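Side-chain contact in BepC protein (Bartonella tribocorum, PDB 4WGJ), which probably transfers AMP from ATP onto threonine or tyrosine side chains of target proteins, its N-terminal part here carrying the Fic domain with a bound ATP analogue: residues M147-A152 with R164-K169. Numbering follows the deposited sequence.
With ANP (phosphoaminophosphonic acid-adenylate ester), chain B; GLY (glycine), chain D.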
ATOM      1  N   MET A 147      -2.593  -4.718   8.372  1.00  9.07           N
ATOM      2  CA  MET A 147      -3.533  -5.689   7.816  1.00 10.99           C
ATOM      3  C   MET A 147      -4.775  -5.003   7.257  1.00 15.36           C
ATOM      4  O   MET A 147      -5.341  -5.458   6.245  1.00 11.62           O
ATOM      5  CB  MET A 147      -3.918  -6.737   8.870  1.00 10.50           C
ATOM      6  CG  MET A 147      -2.754  -7.691   9.185  1.00 10.41           C
ATOM      7  SD  MET A 147      -3.197  -9.032  10.297  1.00 16.95           S
ATOM      8  CE  MET A 147      -3.354  -8.139  11.847  1.00 20.43           C
ATOM      9  N   ALA A 148      -5.205  -3.917   7.902  1.00 10.20           N
ATOM     10  CA  ALA A 148      -6.359  -3.167   7.398  1.00 13.58           C
ATOM     11  C   ALA A 148      -6.016  -2.503   6.063  1.00 12.62           C
ATOM     12  O   ALA A 148      -6.816  -2.533   5.129  1.00 12.57           O
ATOM     13  CB  ALA A 148      -6.823  -2.124   8.401  1.00 13.20           C
ATOM     14  N   LEU A 149      -4.838  -1.891   5.979  1.00 10.48           N
ATOM     15  CA  LEU A 149      -4.388  -1.302   4.721  1.00 10.78           C
ATOM     16  C   LEU A 149      -4.291  -2.341   3.617  1.00 10.59           C
ATOM     17  O   LEU A 149      -4.679  -2.089   2.470  1.00 12.23           O
ATOM     18  CB  LEU A 149      -3.023  -0.625   4.902  1.00 10.53           C
ATOM     19  CG  LEU A 149      -3.037   0.674   5.717  1.00 13.26           C
ATOM     20  CD1 LEU A 149      -1.609   1.073   6.088  1.00 13.40           C
ATOM     21  CD2 LEU A 149      -3.710   1.809   4.938  1.00 12.85           C
ATOM     22  N   GLU A 150      -3.747  -3.502   3.964  1.00  8.92           N
ATOM     23  CA  GLU A 150      -3.497  -4.560   2.984  1.00 10.12           C
ATOM     24  C   GLU A 150      -4.825  -5.095   2.451  1.00  9.50           C
ATOM     25  O   GLU A 150      -4.954  -5.378   1.253  1.00 11.31           O
ATOM     26  CB  GLU A 150      -2.652  -5.688   3.601  1.00  9.98           C
ATOM     27  CG  GLU A 150      -1.147  -5.384   3.633  1.00 13.04           C
ATOM     28  CD  GLU A 150      -0.526  -5.310   2.244  1.00 22.57           C
ATOM     29  OE1 GLU A 150      -0.708  -6.266   1.454  1.00 22.98           O
ATOM     30  OE2 GLU A 150       0.136  -4.296   1.933  1.00 19.66           O
ATOM     31  N   HIS A 151      -5.819  -5.215   3.316  1.00  9.81           N
ATOM     32  CA  HIS A 151      -7.105  -5.739   2.831  1.00 10.80           C
ATOM     33  C   HIS A 151      -7.795  -4.687   1.957  1.00 11.32           C
ATOM     34  O   HIS A 151      -8.423  -5.025   0.957  1.00 10.59           O
ATOM     35  CB  HIS A 151      -8.032  -6.148   3.975  1.00 10.96           C
ATOM     36  CG  HIS A 151      -9.332  -6.742   3.506  1.00 11.93           C
ATOM     37  ND1 HIS A 151     -10.469  -5.987   3.301  1.00 15.96           N
ATOM     38  CD2 HIS A 151      -9.665  -8.016   3.184  1.00 18.10           C
ATOM     39  CE1 HIS A 151     -11.449  -6.772   2.883  1.00 17.76           C
ATOM     40  NE2 HIS A 151     -10.988  -8.008   2.802  1.00 17.12           N
ATOM     41  N   ALA A 152      -7.680  -3.418   2.337  1.00  8.39           N
ATOM     42  CA  ALA A 152      -8.302  -2.351   1.545  1.00 10.03           C
ATOM     43  C   ALA A 152      -7.726  -2.294   0.122  1.00 12.17           C
ATOM     44  O   ALA A 152      -8.482  -2.161  -0.849  1.00 11.77           O
ATOM     45  CB  ALA A 152      -8.137  -1.006   2.234  1.00 11.58           C
ATOM     46  N   ARG A 164       3.596   0.036   3.164  1.00 10.57           N
ATOM     47  CA  ARG A 164       4.797  -0.069   3.996  1.00 10.08           C
ATOM     48  C   ARG A 164       5.339   1.319   4.355  1.00 10.78           C
ATOM     49  O   ARG A 164       5.727   1.561   5.503  1.00  9.09           O
ATOM     50  CB  ARG A 164       5.854  -0.928   3.300  1.00 11.94           C
ATOM     51  CG  ARG A 164       5.367  -2.377   3.181  1.00 14.86           C
ATOM     52  CD  ARG A 164       6.464  -3.373   2.873  1.00 17.29           C
ATOM     53  NE  ARG A 164       7.075  -3.165   1.573  1.00 16.41           N
ATOM     54  CZ  ARG A 164       6.608  -3.665   0.426  1.00 20.37           C
ATOM     55  NH1 ARG A 164       5.501  -4.411   0.407  1.00 18.36           N
ATOM     56  NH2 ARG A 164       7.260  -3.417  -0.704  1.00 21.51           N
ATOM     57  N   MET A 165       5.332   2.247   3.406  1.00  8.79           N
ATOM     58  CA  MET A 165       5.766   3.606   3.732  1.00 12.15           C
ATOM     59  C   MET A 165       4.820   4.274   4.741  1.00 11.82           C
ATOM     60  O   MET A 165       5.262   4.981   5.648  1.00  9.37           O
ATOM     61  CB  MET A 165       5.880   4.455   2.460  1.00  9.45           C
ATOM     62  CG  MET A 165       6.267   5.900   2.726  1.00  9.88           C
ATOM     63  SD  MET A 165       7.910   6.059   3.497  1.00 13.43           S
ATOM     64  CE  MET A 165       8.932   5.358   2.214  1.00 17.82           C
ATOM     65  N   PHE A 166       3.515   4.055   4.582  1.00  9.97           N
ATOM     66  CA  PHE A 166       2.556   4.548   5.569  1.00  9.24           C
ATOM     67  C   PHE A 166       2.967   4.102   6.980  1.00 10.50           C
ATOM     68  O   PHE A 166       2.918   4.883   7.936  1.00 10.03           O
ATOM     69  CB  PHE A 166       1.157   4.041   5.216  1.00  8.54           C
ATOM     70  CG  PHE A 166       0.035   4.625   6.048  1.00  9.88           C
ATOM     71  CD1 PHE A 166      -0.266   4.112   7.307  1.00  9.39           C
ATOM     72  CD2 PHE A 166      -0.780   5.622   5.526  1.00 12.72           C
ATOM     73  CE1 PHE A 166      -1.329   4.613   8.046  1.00 11.19           C
ATOM     74  CE2 PHE A 166      -1.844   6.136   6.260  1.00 11.65           C
ATOM     75  CZ  PHE A 166      -2.128   5.628   7.519  1.00 11.77           C
ATOM     76  N   MET A 167       3.389   2.848   7.101  1.00 11.08           N
ATOM     77  CA  MET A 167       3.795   2.323   8.403  1.00  9.86           C
ATOM     78  C   MET A 167       5.101   2.949   8.893  1.00  9.59           C
ATOM     79  O   MET A 167       5.253   3.204  10.086  1.00 11.44           O
ATOM     80  CB  MET A 167       3.943   0.801   8.355  1.00  9.43           C
ATOM     81  CG  MET A 167       2.652   0.052   7.966  1.00 10.20           C
ATOM     82  SD  MET A 167       1.188   0.574   8.864  1.00 13.43           S
ATOM     83  CE  MET A 167       1.621   0.196  10.566  1.00 13.99           C
ATOM     84  N   GLU A 168       6.047   3.174   7.987  1.00 10.82           N
ATOM     85  CA  GLU A 168       7.287   3.844   8.376  1.00 10.00           C
ATOM     86  C   GLU A 168       6.990   5.232   8.941  1.00 12.68           C
ATOM     87  O   GLU A 168       7.568   5.634   9.957  1.00 10.64           O
ATOM     88  CB  GLU A 168       8.245   3.982   7.194  1.00 13.75           C
ATOM     89  CG  GLU A 168       8.785   2.687   6.631  1.00 13.61           C
ATOM     90  CD  GLU A 168      10.016   2.931   5.774  1.00 20.63           C
ATOM     91  OE1 GLU A 168      10.798   3.857   6.097  1.00 19.41           O
ATOM     92  OE2 GLU A 168      10.200   2.217   4.774  1.00 19.39           O
ATOM     93  N   LYS A 169       6.100   5.964   8.268  1.00 10.38           N
ATOM     94  CA  LYS A 169       5.795   7.335   8.682  1.00 13.84           C
ATOM     95  C   LYS A 169       4.992   7.339   9.977  1.00 12.00           C
ATOM     96  O   LYS A 169       5.204   8.183  10.845  1.00 12.04           O
ATOM     97  CB  LYS A 169       5.032   8.093   7.578  1.00 12.47           C
ATOM     98  CG  LYS A 169       5.739   8.120   6.219  1.00 11.52           C
ATOM     99  CD  LYS A 169       7.099   8.797   6.283  1.00 12.78           C
ATOM    100  CE  LYS A 169       6.984  10.269   6.614  1.00 14.70           C
ATOM    101  NZ  LYS A 169       8.347  10.884   6.660  1.00 16.83           N
TER
HETATM  102  PG  ANP B 301       5.279  -5.233  -3.605  1.00 28.78           P
HETATM  103  O1G ANP B 301       6.542  -4.296  -3.507  1.00 26.38           O
HETATM  104  O2G ANP B 301       5.770  -6.622  -3.908  1.00 27.88           O
HETATM  105  O3G ANP B 301       4.535  -5.212  -2.221  1.00 24.13           O
HETATM  106  PB  ANP B 301       3.252  -3.487  -4.924  1.00 19.43           P
HETATM  107  O1B ANP B 301       3.879  -2.404  -4.108  1.00 15.64           O
HETATM  108  O2B ANP B 301       3.013  -3.055  -6.401  1.00 22.33           O
HETATM  109  N3B ANP B 301       4.252  -4.845  -4.924  1.00 18.77           N
HETATM  110  PA  ANP B 301       0.701  -4.661  -5.044  1.00 17.96           P
HETATM  111  O1A ANP B 301       1.239  -5.646  -6.021  1.00 20.06           O
HETATM  112  O2A ANP B 301      -0.429  -3.769  -5.542  1.00 12.82           O
HETATM  113  O3A ANP B 301       1.829  -3.794  -4.330  1.00 18.35           O
HETATM  114  O5' ANP B 301       0.205  -5.469  -3.770  1.00 19.30           O
HETATM  115  C5' ANP B 301       1.118  -6.404  -3.145  1.00 23.95           C
HETATM  116  C4' ANP B 301       0.657  -6.758  -1.754  1.00 26.81           C
HETATM  117  O4' ANP B 301      -0.345  -7.807  -1.824  1.00 27.73           O
HETATM  118  C3' ANP B 301       1.777  -7.287  -0.850  1.00 28.20           C
HETATM  119  O3' ANP B 301       1.709  -6.754   0.470  1.00 27.18           O
HETATM  120  C2' ANP B 301       1.541  -8.800  -0.870  1.00 27.43           C
HETATM  121  O2' ANP B 301       2.052  -9.459   0.283  1.00 28.82           O
HETATM  122  C1' ANP B 301       0.018  -8.844  -0.931  1.00 26.95           C
HETATM  123  N9  ANP B 301      -0.506 -10.120  -1.413  1.00 25.77           N
HETATM  124  C8  ANP B 301       0.022 -10.910  -2.402  1.00 30.62           C
HETATM  125  N7  ANP B 301      -0.643 -12.021  -2.611  1.00 31.53           N
HETATM  126  C5  ANP B 301      -1.683 -11.961  -1.695  1.00 23.41           C
HETATM  127  C6  ANP B 301      -2.745 -12.839  -1.400  1.00 23.86           C
HETATM  128  N6  ANP B 301      -2.947 -13.995  -2.036  1.00 22.70           N
HETATM  129  N1  ANP B 301      -3.606 -12.480  -0.422  1.00 23.07           N
HETATM  130  C2  ANP B 301      -3.405 -11.326   0.220  1.00 27.21           C
HETATM  131  N3  ANP B 301      -2.442 -10.421   0.032  1.00 20.63           N
HETATM  132  C4  ANP B 301      -1.610 -10.798  -0.945  1.00 19.46           C
HETATM  133  N   GLY D 303       8.357  -7.258  -0.790  1.00 52.65           N
HETATM  134  CA  GLY D 303       9.581  -6.817  -0.148  1.00 57.77           C
HETATM  135  C   GLY D 303       9.330  -6.299   1.254  1.00 70.66           C
HETATM  136  O   GLY D 303      10.238  -5.854   1.958  1.00 67.45           O
HETATM  137  OXT GLY D 303       8.193  -6.315   1.723  1.00 76.56           O
HETATM  138  O   HOH W   1       3.251  -5.248   1.689  1.00 25.81           O
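Leu-149, near the end of helix 135-152, pushes one methyl against the ring of Phe-166 on helix 159-174, and this is the tight part of the contact. The touch is made by CD1 of Leu-149, 3.5 Å from CD1 of Phe-166; the methyl meets the ring obliquely, and the two side chains cross at about a right angle. With CG anti to the backbone N (chi1 -172°), the ring of Phe-166 is carried toward helix 135-152, where that methyl lies. Met-167 closes in more loosely: its chain, bent at chi2 and chi3, brings SD within 4.0 Å of Leu-149 CD1. Leu-62 of helix 59-70 packs on both Leu-149 and Phe-166, so the patch belongs to the buried helical core.

The looser side is polar and faces the nucleotide. Here Glu-150 and Arg-164 do not touch; OE2 of Glu-150 and NH1 of Arg-164 stay 5.6 Å apart. A water between them accepts from NH1 at 2.7 Å, but its bond to OE2 is long, so the bridge is loosely made on the glutamate side. The ribose hydroxyl O3' of the ATP analogue donates to Glu-150 OE1, and Asn-163 ND2 gives OE2 a further hydrogen bond.

Arg-164 closes the Fic signature, here HPFRKGNGRANR, in which Lys-157, Gly-158, Asn-159, Gly-160 and Arg-161 also hydrogen-bond the nucleotide. Its NH1 divides its two N-H groups between that water and O3G of the gamma-phosphate, the latter bond nearly straight at 171°. NH2 bonds O1G at 3.0 Å. A bound glycine lays its OXT over one face of the guanidinium, above its centre. The paired bonds hold the guanidinium edge on the phosphate and fix its rotation, while the apolar contact behind joins the two helices that present ribose-binding and phosphate-binding groups to one nucleotide.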